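Local structure of carbohydrate binding family 6 (5A8C) at residues V43-G47 against R48-Y52; S228-S231 against Q232-K236; I271-K275 against G276-V280; R285-A288 against K289-L293. The protein hydrolyses terminal alpha-L-arabinofuranosyl linkages as a family 43 glycoside hydrolase, probably trimming arabinose side groups from plant cell-wall polysaccharides. All blocks are in the same frame, centred on the assembly; numbering follows the deposited sequence. Where two conformers were deposited one is given.

Interaction 1: V43-G47 against R48-Y52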
# COMPACT_ATOMS: atom_id res chain seq x y z
N VAL A 43 2.05 6.91 7.17
CA VAL A 43 1.38 7.28 8.40
C VAL A 43 2.01 8.54 8.95
O VAL A 43 3.22 8.77 8.78
CB VAL A 43 1.38 6.13 9.45
CG1 VAL A 43 2.72 5.98 10.13
CG2 VAL A 43 0.29 6.30 10.49
N VAL A 44 1.22 9.32 9.66
CA VAL A 44 1.71 10.52 10.34
C VAL A 44 1.85 10.21 11.83
O VAL A 44 0.93 9.63 12.45
CB VAL A 44 0.74 11.69 10.12
CG1 VAL A 44 1.17 12.92 10.88
CG2 VAL A 44 0.66 11.99 8.63
N TYR A 45 2.98 10.58 12.41
CA TYR A 45 3.23 10.34 13.81
C TYR A 45 4.17 11.43 14.31
O TYR A 45 5.23 11.66 13.73
CB TYR A 45 3.85 8.95 14.05
CG TYR A 45 4.38 8.71 15.42
CD1 TYR A 45 3.54 8.55 16.50
CD2 TYR A 45 5.74 8.65 15.66
CE1 TYR A 45 4.05 8.30 17.76
CE2 TYR A 45 6.25 8.40 16.90
CZ TYR A 45 5.41 8.24 17.96
OH TYR A 45 5.93 7.96 19.18
N ASN A 46 3.79 12.07 15.42
CA ASN A 46 4.62 13.09 16.07
C ASN A 46 5.18 14.12 15.12
O ASN A 46 6.36 14.47 15.17
CB ASN A 46 5.64 12.38 16.95
CG ASN A 46 5.05 12.03 18.34
OD1 ASN A 46 3.86 12.27 18.62
ND2 ASN A 46 5.84 11.37 19.16
N GLY A 47 4.32 14.58 14.22
CA GLY A 47 4.65 15.65 13.34
C GLY A 47 5.40 15.25 12.08
O GLY A 47 5.71 16.14 11.30
N ARG A 48 5.72 13.96 11.92
CA ARG A 48 6.44 13.48 10.76
C ARG A 48 5.54 12.61 9.91
O ARG A 48 4.66 11.89 10.40
CB ARG A 48 7.65 12.64 11.20
CG ARG A 48 8.69 13.44 11.98
CD ARG A 48 9.93 12.63 12.28
NE ARG A 48 10.73 12.40 11.10
CZ ARG A 48 11.60 13.29 10.61
NH1 ARG A 48 11.80 14.48 11.15
NH2 ARG A 48 12.24 12.95 9.52
N LEU A 49 5.82 12.61 8.62
CA LEU A 49 5.22 11.70 7.64
C LEU A 49 6.21 10.57 7.38
O LEU A 49 7.33 10.83 6.92
CB LEU A 49 4.91 12.46 6.36
CG LEU A 49 4.29 11.63 5.23
CD1 LEU A 49 2.97 11.03 5.61
CD2 LEU A 49 4.16 12.46 3.97
N TYR A 50 5.81 9.35 7.73
CA TYR A 50 6.60 8.14 7.53
C TYR A 50 6.02 7.41 6.33
O TYR A 50 4.82 7.18 6.24
CB TYR A 50 6.54 7.22 8.76
CG TYR A 50 7.21 7.77 9.99
CD1 TYR A 50 6.55 8.63 10.84
CD2 TYR A 50 8.50 7.40 10.29
CE1 TYR A 50 7.19 9.15 11.95
CE2 TYR A 50 9.18 7.92 11.40
CZ TYR A 50 8.50 8.80 12.23
OH TYR A 50 9.13 9.32 13.35
N ILE A 51 6.93 6.96 5.45
CA ILE A 51 6.56 6.14 4.27
C ILE A 51 7.29 4.81 4.37
O ILE A 51 8.50 4.78 4.59
CB ILE A 51 6.91 6.85 2.94
CG1 ILE A 51 6.27 8.23 2.85
CG2 ILE A 51 6.43 5.98 1.79
CD1 ILE A 51 6.68 9.01 1.60
N TYR A 52 6.50 3.73 4.25
CA TYR A 52 7.01 2.37 4.29
C TYR A 52 6.84 1.79 2.90
O TYR A 52 5.75 1.91 2.31
CB TYR A 52 6.18 1.53 5.31
CG TYR A 52 6.27 2.06 6.70
CD1 TYR A 52 5.52 3.18 7.09
CD2 TYR A 52 7.12 1.53 7.64
CE1 TYR A 52 5.60 3.68 8.35
CE2 TYR A 52 7.22 2.03 8.92
CZ TYR A 52 6.47 3.13 9.27
OH TYR A 52 6.52 3.68 10.52
O HOH W 1 7.90 11.44 14.67

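Interaction 2: S228-S231 against Q232-K236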
# COMPACT_ATOMS: atom_id res chain seq x y z
N SER A 228 -5.84 -0.81 -11.18
CA SER A 228 -6.64 -1.55 -12.19
C SER A 228 -5.75 -2.45 -13.00
O SER A 228 -4.52 -2.40 -12.97
CB SER A 228 -7.46 -0.61 -13.02
OG SER A 228 -6.63 0.23 -13.77
N ASP A 229 -6.43 -3.35 -13.76
CA ASP A 229 -5.73 -4.32 -14.57
C ASP A 229 -5.19 -3.67 -15.88
O ASP A 229 -5.22 -2.47 -16.04
CB ASP A 229 -6.62 -5.52 -14.74
CG ASP A 229 -7.87 -5.28 -15.58
OD1 ASP A 229 -7.88 -4.34 -16.41
OD2 ASP A 229 -8.85 -6.06 -15.36
N PHE A 230 -4.70 -4.52 -16.75
CA PHE A 230 -4.08 -4.11 -18.01
C PHE A 230 -5.04 -4.29 -19.21
O PHE A 230 -4.62 -4.36 -20.34
CB PHE A 230 -2.74 -4.80 -18.18
CG PHE A 230 -1.67 -4.27 -17.21
CD1 PHE A 230 -1.63 -4.70 -15.90
CD2 PHE A 230 -0.76 -3.31 -17.59
CE1 PHE A 230 -0.67 -4.20 -15.00
CE2 PHE A 230 0.19 -2.81 -16.71
CZ PHE A 230 0.24 -3.26 -15.41
N SER A 231 -6.34 -4.41 -18.93
CA SER A 231 -7.33 -4.76 -19.97
C SER A 231 -7.77 -3.66 -20.88
O SER A 231 -8.38 -3.92 -21.92
CB SER A 231 -8.54 -5.35 -19.30
OG SER A 231 -9.30 -4.37 -18.64
N GLN A 232 -7.47 -2.40 -20.57
CA GLN A 232 -7.81 -1.32 -21.50
C GLN A 232 -6.69 -0.27 -21.55
O GLN A 232 -6.92 0.92 -21.77
CB GLN A 232 -9.17 -0.73 -21.18
CG GLN A 232 -9.37 -0.28 -19.75
CD GLN A 232 -10.77 0.17 -19.43
OE1 GLN A 232 -11.73 -0.54 -19.78
NE2 GLN A 232 -10.93 1.33 -18.73
N GLY A 233 -5.46 -0.79 -21.44
CA GLY A 233 -4.28 0.01 -21.33
C GLY A 233 -3.58 -0.35 -20.04
O GLY A 233 -3.78 -1.38 -19.44
N ALA A 234 -2.66 0.48 -19.66
CA ALA A 234 -1.83 0.19 -18.50
C ALA A 234 -2.56 0.48 -17.20
O ALA A 234 -3.50 1.28 -17.13
CB ALA A 234 -0.55 0.99 -18.61
N SER A 235 -2.12 -0.16 -16.12
CA SER A 235 -2.74 -0.03 -14.82
C SER A 235 -2.79 1.43 -14.34
O SER A 235 -1.77 2.14 -14.39
CB SER A 235 -1.94 -0.86 -13.83
OG SER A 235 -2.45 -0.77 -12.50
N LYS A 236 -3.94 1.83 -13.84
CA LYS A 236 -4.17 3.15 -13.25
C LYS A 236 -4.62 2.97 -11.82
O LYS A 236 -5.21 1.92 -11.48
CB LYS A 236 -5.13 3.98 -14.06
CG LYS A 236 -4.66 4.29 -15.47
CD LYS A 236 -5.54 5.21 -16.25
CE LYS A 236 -5.00 5.49 -17.65
NZ LYS A 236 -5.89 6.39 -18.43
O HOH W 2 -6.38 -1.01 -18.34
O HOH W 3 -11.48 -3.34 -19.92

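Interaction 3: I271-K275 against G276-V280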
# COMPACT_ATOMS: atom_id res chain seq x y z
N ILE A 271 -2.95 6.99 -0.01
CA ILE A 271 -3.50 8.35 0.17
C ILE A 271 -3.42 8.74 1.63
O ILE A 271 -3.86 7.95 2.48
CB ILE A 271 -4.97 8.38 -0.33
CG1 ILE A 271 -5.04 8.06 -1.82
CG2 ILE A 271 -5.61 9.71 -0.01
CD1 ILE A 271 -6.39 7.78 -2.40
N VAL A 272 -2.87 9.92 1.91
CA VAL A 272 -2.64 10.28 3.28
C VAL A 272 -2.80 11.80 3.44
O VAL A 272 -2.42 12.57 2.57
CB VAL A 272 -1.20 9.82 3.75
CG1 VAL A 272 -0.08 10.53 2.97
CG2 VAL A 272 -0.98 9.97 5.23
N GLU A 273 -3.32 12.20 4.60
CA GLU A 273 -3.43 13.62 4.96
C GLU A 273 -2.27 13.97 5.88
O GLU A 273 -1.94 13.22 6.82
CB GLU A 273 -4.75 13.88 5.67
CG GLU A 273 -5.03 15.36 5.85
CD GLU A 273 -6.29 15.68 6.60
OE1 GLU A 273 -6.91 14.78 7.20
OE2 GLU A 273 -6.63 16.89 6.60
N TYR A 274 -1.61 15.10 5.61
CA TYR A 274 -0.47 15.54 6.43
C TYR A 274 -0.50 17.04 6.51
O TYR A 274 -0.48 17.72 5.46
CB TYR A 274 0.84 15.03 5.83
CG TYR A 274 2.11 15.47 6.58
CD1 TYR A 274 2.26 15.20 7.95
CD2 TYR A 274 3.11 16.17 5.95
CE1 TYR A 274 3.40 15.53 8.63
CE2 TYR A 274 4.27 16.48 6.62
CZ TYR A 274 4.39 16.21 7.98
OH TYR A 274 5.56 16.58 8.61
N LYS A 275 -0.65 17.57 7.72
CA LYS A 275 -0.66 19.01 7.96
C LYS A 275 -1.71 19.71 7.10
O LYS A 275 -1.46 20.78 6.55
CB LYS A 275 0.73 19.60 7.82
CG LYS A 275 1.69 19.07 8.90
CD LYS A 275 3.10 19.57 8.76
CE LYS A 275 3.97 19.17 9.95
NZ LYS A 275 5.42 19.57 9.79
N GLY A 276 -2.89 19.12 7.05
CA GLY A 276 -4.03 19.74 6.43
C GLY A 276 -4.10 19.65 4.92
O GLY A 276 -5.04 20.18 4.34
N ASN A 277 -3.12 19.00 4.28
CA ASN A 277 -3.12 18.76 2.84
C ASN A 277 -3.14 17.24 2.61
O ASN A 277 -2.80 16.48 3.48
CB ASN A 277 -1.88 19.36 2.21
CG ASN A 277 -1.83 20.85 2.36
OD1 ASN A 277 -0.93 21.41 3.03
ND2 ASN A 277 -2.81 21.51 1.84
N TRP A 278 -3.56 16.86 1.41
CA TRP A 278 -3.61 15.46 1.04
C TRP A 278 -2.56 15.15 0.00
O TRP A 278 -2.22 15.98 -0.84
CB TRP A 278 -5.00 15.10 0.51
CG TRP A 278 -6.05 15.16 1.56
CD1 TRP A 278 -6.67 16.24 2.07
CD2 TRP A 278 -6.54 14.04 2.31
NE1 TRP A 278 -7.55 15.90 3.07
CE2 TRP A 278 -7.49 14.54 3.23
CE3 TRP A 278 -6.29 12.65 2.29
CZ2 TRP A 278 -8.19 13.70 4.09
CZ3 TRP A 278 -7.00 11.82 3.14
CH2 TRP A 278 -7.93 12.35 4.06
N TYR A 279 -2.03 13.93 0.07
CA TYR A 279 -1.00 13.46 -0.83
C TYR A 279 -1.29 12.04 -1.29
O TYR A 279 -1.86 11.23 -0.55
CB TYR A 279 0.37 13.45 -0.12
CG TYR A 279 0.77 14.83 0.34
CD1 TYR A 279 1.42 15.71 -0.50
CD2 TYR A 279 0.40 15.29 1.59
CE1 TYR A 279 1.67 17.02 -0.10
CE2 TYR A 279 0.65 16.57 1.99
CZ TYR A 279 1.29 17.45 1.15
OH TYR A 279 1.53 18.74 1.53
N VAL A 280 -0.89 11.76 -2.51
CA VAL A 280 -0.75 10.37 -2.99
C VAL A 280 0.73 10.04 -3.03
O VAL A 280 1.53 10.77 -3.64
CB VAL A 280 -1.41 10.16 -4.36
CG1 VAL A 280 -1.27 8.75 -4.83
CG2 VAL A 280 -2.88 10.48 -4.30
O HOH W 4 -8.74 18.00 4.65
O HOH W 5 1.18 19.53 4.08

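Interaction 4: R285-A288 against K289-L293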
# COMPACT_ATOMS: atom_id res chain seq x y z
N ARG A 285 9.78 4.48 -12.02
CA ARG A 285 11.07 3.85 -12.33
C ARG A 285 12.09 4.86 -12.85
O ARG A 285 12.93 4.53 -13.66
CB ARG A 285 10.84 2.66 -13.26
CG ARG A 285 10.07 1.54 -12.57
CD ARG A 285 9.22 0.70 -13.53
NE ARG A 285 8.84 -0.57 -12.96
CZ ARG A 285 7.65 -0.88 -12.42
NH1 ARG A 285 6.67 0.00 -12.27
NH2 ARG A 285 7.46 -2.12 -12.04
N THR A 286 12.00 6.11 -12.35
CA THR A 286 12.88 7.15 -12.82
C THR A 286 14.32 6.95 -12.41
O THR A 286 15.25 7.31 -13.16
CB THR A 286 12.36 8.53 -12.48
OG1 THR A 286 12.95 9.48 -13.38
CG2 THR A 286 12.60 8.91 -11.09
N VAL A 287 14.59 6.44 -11.20
CA VAL A 287 15.96 6.19 -10.78
C VAL A 287 16.63 5.18 -11.67
O VAL A 287 17.76 5.38 -12.17
CB VAL A 287 16.05 5.84 -9.28
CG1 VAL A 287 17.49 5.47 -8.88
CG2 VAL A 287 15.49 6.96 -8.41
N ALA A 288 15.94 4.06 -11.88
CA ALA A 288 16.46 3.04 -12.80
C ALA A 288 16.67 3.63 -14.19
O ALA A 288 17.70 3.36 -14.83
CB ALA A 288 15.51 1.88 -12.83
N LYS A 289 15.73 4.42 -14.69
CA LYS A 289 15.88 5.00 -16.03
C LYS A 289 17.13 5.85 -16.10
O LYS A 289 17.94 5.74 -17.04
CB LYS A 289 14.66 5.85 -16.36
CG LYS A 289 14.76 6.50 -17.73
CD LYS A 289 13.54 7.28 -18.10
CE LYS A 289 13.64 8.03 -19.42
NZ LYS A 289 14.62 9.14 -19.40
N GLN A 290 17.34 6.73 -15.13
CA GLN A 290 18.49 7.62 -15.19
C GLN A 290 19.78 6.84 -15.16
O GLN A 290 20.74 7.26 -15.79
CB GLN A 290 18.41 8.55 -14.01
CG GLN A 290 17.29 9.57 -14.00
CD GLN A 290 16.55 9.76 -15.30
OE1 GLN A 290 15.36 9.43 -15.39
NE2 GLN A 290 17.23 10.30 -16.34
N ARG A 291 19.84 5.71 -14.47
CA ARG A 291 21.03 4.91 -14.33
C ARG A 291 21.17 3.84 -15.41
O ARG A 291 22.15 3.11 -15.42
CB ARG A 291 21.09 4.30 -12.93
CG ARG A 291 21.15 5.32 -11.85
CD ARG A 291 21.15 4.73 -10.48
NE ARG A 291 21.09 5.78 -9.50
CZ ARG A 291 21.16 5.63 -8.20
NH1 ARG A 291 21.27 4.43 -7.63
NH2 ARG A 291 21.02 6.71 -7.44
N GLY A 292 20.21 3.75 -16.33
CA GLY A 292 20.26 2.76 -17.39
C GLY A 292 20.04 1.35 -16.91
O GLY A 292 20.51 0.43 -17.56
N LEU A 293 19.38 1.19 -15.77
CA LEU A 293 19.21 -0.11 -15.12
C LEU A 293 17.91 -0.76 -15.52
O LEU A 293 17.01 -0.10 -16.07
CB LEU A 293 19.26 0.06 -13.63
CG LEU A 293 20.54 0.69 -13.09
CD1 LEU A 293 20.34 0.92 -11.62
CD2 LEU A 293 21.78 -0.12 -13.38

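Interaction 1: V43-G47 against R48-Y52
Y45 and Y50 meet at an angle: the Y50 ring presents its rim, CE1 lying 4.0 Å from Y45 CB, and the same CE1 sits near the plane of the Y45 ring, at its edge. With chi1 at 169° Y45 swings its ring away from its own N, whereas Y50 CG lies beside its N, which puts the Y50 ring edge-on to V43 O and Y45 O. Water 1 joins the two residues, donating to Y45 O at 2.8 Å and hydrogen-bonding Y50 OH. N46 CG rests above one face of the Y45 ring, toward its rim. The whole is a beta hairpin with a two-residue loop, a type I' turn from Y45 to R48 in which N46 and G47 both take positive phi. Its strands pair antiparallel through V43 N to Y50 O and Y50 N to V43 O, both 2.9 Å. R48 N closes the turn on Y45 O at 3.0 Å. On the face that carries Y45 and Y50, V43 CG1 touches the edge of the Y52 ring at CE1, 4.1 Å away; on the other face V44 CG2 meets L49 CD1 at 3.9 Å. R48 NH2 hydrogen-bonds S75 OG, and Y52 OH bonds to P132 O.

Interaction 2: S228-S231 against Q232-K236
S228 starts this loop, the connection between antiparallel strands 221-228 and 237-242 of a four-stranded sheet in the beta-propeller, and it is gripped three ways by the returning chain. Its N donates to K236 O at 2.8 Å, nearly straight at 167°. Its OG, held between backbone N and carbonyl carbon (chi1 64°), accepts from K236 N at 3.1 Å and also bonds to E238. Its carbonyl O receives the hydroxyl of S235, whose OG donates over 2.7 Å, somewhat tilted from the carbonyl plane. D229 then makes an Asx turn: OD1 takes S231 N and S231 OG from the same face of the carboxylate, the backbone N coming from well above the plane and the hydroxyl on the syn side. Water 2 accepts from Q232 N and lies 3.0 Å from D229 O, to which it can donate. F230 lays one ring face against the far limb; S235 N stands 3.5 Å above the ring plane toward its rim, and S235 CB makes a CH-pi contact 4.0 Å from the ring centroid. F210 meets this ring edge-to-face. F230 CA makes a CA-H...O contact of 3.1 Å to G233 O. Last in the segment, S231 OG accepts a hydrogen bond from water 3 at 2.7 Å, and the same water donates to Q232 OE1.

Interaction 3: I271-K275 against G276-V280
E273 lies flat over the indole of W278, with CB 3.6 Å from the centroid of the six-membered ring and only 5° off its normal, a CH-pi contact. The extended glutamate chain continues across the same face, CG being anti to the backbone N (chi1 -170°), and leaves the carboxylate stacked on the indole with the two planes 14° apart. OE1 comes within 3.5 Å of W278 CZ2, while water 4, in the indole plane, accepts from W278 NE1 and donates to E273 OE2. I271 CG2 touches W278 CE3 at 3.8 Å, the side chains meeting at a slant, and I271 CG1 runs alongside V280 CG2. On the other face of the hairpin Y279 turns its edge to Y274 O, in the ring plane, and Y279 CE2 also packs 4.1 Å from Y274 CB. Water 5 ties that corner together: it donates to Y274 O and N277 OD1 and accepts from Y279 OH at 2.7 Å. These positions are set by a beta hairpin with a two-residue loop, whose type I' turn runs from Y274 to N277. Y274 N donates to N277 O at 2.8 Å, and V272 and Y279 exchange a pair of backbone bonds farther along. K275 CG lies above the centre of the Y274 ring. Strand 277-284 is flanked by 270-274 and 300-306, W278 pairing with M306 and V280 with D304, while V272 touches A42 of strand 36-45.

Interaction 4: R285-A288 against K289-L293
V287 CG1 sits over the centre of the R291 guanidinium, 3.6 Å above its plane, so a methyl group covers one flat face of the cation. Both chains leave this turn of helix in the same direction. The valine places CG1 anti to its backbone N (chi1 175°), and the arginine stays extended from CG to NE, which carries the guanidinium out to the level of V287 CG1. The backbone carries the usual i to i+4 bonds, K289 N to R285 O at 3.0 Å, Q290 N to T286 O at 2.9 Å and R291 N to V287 O at 3.1 Å. The short helix closes in a Schellman motif: G292 takes positive phi, its N bonds to K289 O at 3.1 Å, and L293 N reaches back to A288 O at 2.9 Å. This reversal also brings L293 CB to 4.2 Å from A288 CB. T286 OG1 bonds to D261 OD2. R285, at the N-cap position, extends away from the helix and bonds through its guanidinium to N262, N266, P295 and V296. The helix follows strand 277-284 and precedes strand 300-306; N300 OD1 receives V287 N, and V287 and L293 both pack against F36 of strand 36-45.

Interactions 1 and 3 are neighbouring hairpins, centres 11 Å apart, and they touch: Y274 OH lies 2.7 Å from G47 O, a probable hydrogen bond, and V44 CG2 packs 3.6 Å from Y274 CD1. Their strands belong to different sheets of the five-fold propeller, which meet here. Interaction 2 lies on the opposite side of the chain's centre from interaction 1, centres 31 Å apart, while strand 277-284 of interaction 3 leads into helix 286-291 of interaction 4. Interactions 2 and 4 approach to about 8 Å between nearest atoms without touching. The bound calcium ion is about 10 Å from the side chains of Y52 and I271, 12 Å from S235 and 14 Å from R285.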